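Local atomic coordinates of demethylmenaquinone Methyltransferase (PDB entry 1J3L), a protein that belongs to the RraA-like (Aldolase/RraA) protein family and assembles from three chains. Residues Ala71-Gly75 and Asn76-Arg80. Sequence-based numbering, arbitrary orientation.
Sequences ALLGG and NLARR
A78 N donates to G74 O (3.1 Å) and R79 N to G75 O (3.1 Å, N-H...O angle 166°), the two i to i+4 backbone bonds that open helix 75-83, with G74 as its N-cap. The carbonyl of G75 has a second neighbour: the guanidinium of R79 lies flat across it, the oxygen 3.3 Å from R79 CZ and over the centre of one face, so the guanidinium N-H groups do not point at it and the contact is one of stacking. A bend at chi3 (-75°) folds the arginine back over this first turn. There R79 NH2 makes a weak bond to N76 OD1 (2.7 Å), while R79 NH1 forms a salt bridge with E100. G75 N is bonded to D97 OD2, which gives the first amide N-H of the helix a carboxylate partner.

On the apolar side, L73 swings CG anti to its own backbone N (chi1 -157°) and lays its branch against the turn. L73 CG rests on L77 CB at 3.5 Å, and L73 CD2 reaches A78 CB at 3.7 Å. L77 CD1 meets L72 O, whose hydrogen-bond partner is N44 ND2. L51 of helix 45-51, L101 of helix 98-101 and V89 of strand 88-92 also border L73.

The N-terminal turn thus has two faces: leucines and alanine buried against neighbouring helices and the sheet, and a polar side where an acidic partner probably steadies the arginine's charge beside the helix start.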
loop_
_atom_site.group_PDB
_atom_site.type_symbol
_atom_site.label_atom_id
_atom_site.label_comp_id
_atom_site.label_asym_id
_atom_site.label_seq_id
_atom_site.Cartn_x
_atom_site.Cartn_y
_atom_site.Cartn_z
ATOM N N ALA A 71 -3.596 0.067 -18.320
ATOM C CA ALA A 71 -4.100 1.316 -17.772
ATOM C C ALA A 71 -5.418 1.701 -18.429
ATOM O O ALA A 71 -5.551 1.647 -19.654
ATOM C CB ALA A 71 -3.073 2.427 -17.974
ATOM N N LEU A 72 -6.390 2.083 -17.607
ATOM C CA LEU A 72 -7.689 2.491 -18.116
ATOM C C LEU A 72 -7.719 3.996 -18.301
ATOM O O LEU A 72 -8.616 4.538 -18.952
ATOM C CB LEU A 72 -8.797 2.054 -17.159
ATOM C CG LEU A 72 -8.880 0.537 -17.026
ATOM C CD1 LEU A 72 -10.005 0.145 -16.110
ATOM C CD2 LEU A 72 -9.086 -0.063 -18.402
ATOM N N LEU A 73 -6.727 4.680 -17.746
ATOM C CA LEU A 73 -6.679 6.126 -17.881
ATOM C C LEU A 73 -5.238 6.620 -17.819
ATOM O O LEU A 73 -4.452 6.193 -16.971
ATOM C CB LEU A 73 -7.542 6.761 -16.787
ATOM C CG LEU A 73 -8.068 8.169 -17.040
ATOM C CD1 LEU A 73 -9.331 8.397 -16.236
ATOM C CD2 LEU A 73 -7.006 9.177 -16.680
ATOM N N GLY A 74 -4.893 7.495 -18.758
ATOM C CA GLY A 74 -3.556 8.046 -18.804
ATOM C C GLY A 74 -3.591 9.547 -18.657
ATOM O O GLY A 74 -4.604 10.124 -18.243
ATOM N N GLY A 75 -2.475 10.191 -18.982
ATOM C CA GLY A 75 -2.414 11.630 -18.878
ATOM C C GLY A 75 -3.451 12.326 -19.741
ATOM O O GLY A 75 -4.065 13.296 -19.309
ATOM N N ASN A 76 -3.651 11.830 -20.959
ATOM C CA ASN A 76 -4.610 12.431 -21.882
ATOM C C ASN A 76 -6.044 12.417 -21.368
ATOM O O ASN A 76 -6.713 13.445 -21.372
ATOM C CB ASN A 76 -4.562 11.733 -23.248
ATOM C CG ASN A 76 -3.223 11.902 -23.952
ATOM O OD1 ASN A 76 -2.628 12.978 -23.935
ATOM N ND2 ASN A 76 -2.753 10.836 -24.591
ATOM N N LEU A 77 -6.521 11.252 -20.949
ATOM C CA LEU A 77 -7.886 11.158 -20.444
ATOM C C LEU A 77 -8.074 11.964 -19.166
ATOM O O LEU A 77 -9.128 12.554 -18.947
ATOM C CB LEU A 77 -8.282 9.698 -20.217
ATOM C CG LEU A 77 -8.492 8.896 -21.509
ATOM C CD1 LEU A 77 -8.976 7.501 -21.164
ATOM C CD2 LEU A 77 -9.520 9.595 -22.415
ATOM N N ALA A 78 -7.051 12.006 -18.323
ATOM C CA ALA A 78 -7.163 12.771 -17.091
ATOM C C ALA A 78 -7.441 14.234 -17.438
ATOM O O ALA A 78 -8.359 14.854 -16.886
ATOM C CB ALA A 78 -5.881 12.657 -16.278
ATOM N N ARG A 79 -6.646 14.778 -18.354
ATOM C CA ARG A 79 -6.806 16.157 -18.774
ATOM C C ARG A 79 -8.149 16.347 -19.459
ATOM O O ARG A 79 -8.790 17.357 -19.271
ATOM C CB ARG A 79 -5.675 16.559 -19.727
ATOM C CG ARG A 79 -4.294 16.596 -19.078
ATOM C CD ARG A 79 -3.180 17.110 -20.029
ATOM N NE ARG A 79 -2.747 16.150 -21.056
ATOM C CZ ARG A 79 -1.815 15.216 -20.881
ATOM N NH1 ARG A 79 -1.209 15.119 -19.713
ATOM N NH2 ARG A 79 -1.515 14.360 -21.858
ATOM N N ARG A 80 -8.578 15.372 -20.253
ATOM C CA ARG A 80 -9.860 15.492 -20.931
ATOM C C ARG A 80 -10.996 15.558 -19.898
ATOM O O ARG A 80 -11.858 16.434 -19.970
ATOM C CB ARG A 80 -10.073 14.321 -21.899
ATOM C CG ARG A 80 -11.086 14.623 -22.981
ATOM C CD ARG A 80 -10.736 15.907 -23.736
ATOM N NE ARG A 80 -11.905 16.394 -24.458
ATOM C CZ ARG A 80 -12.169 17.676 -24.684
ATOM N NH1 ARG A 80 -11.343 18.617 -24.250
ATOM N NH2 ARG A 80 -13.280 18.018 -25.319
#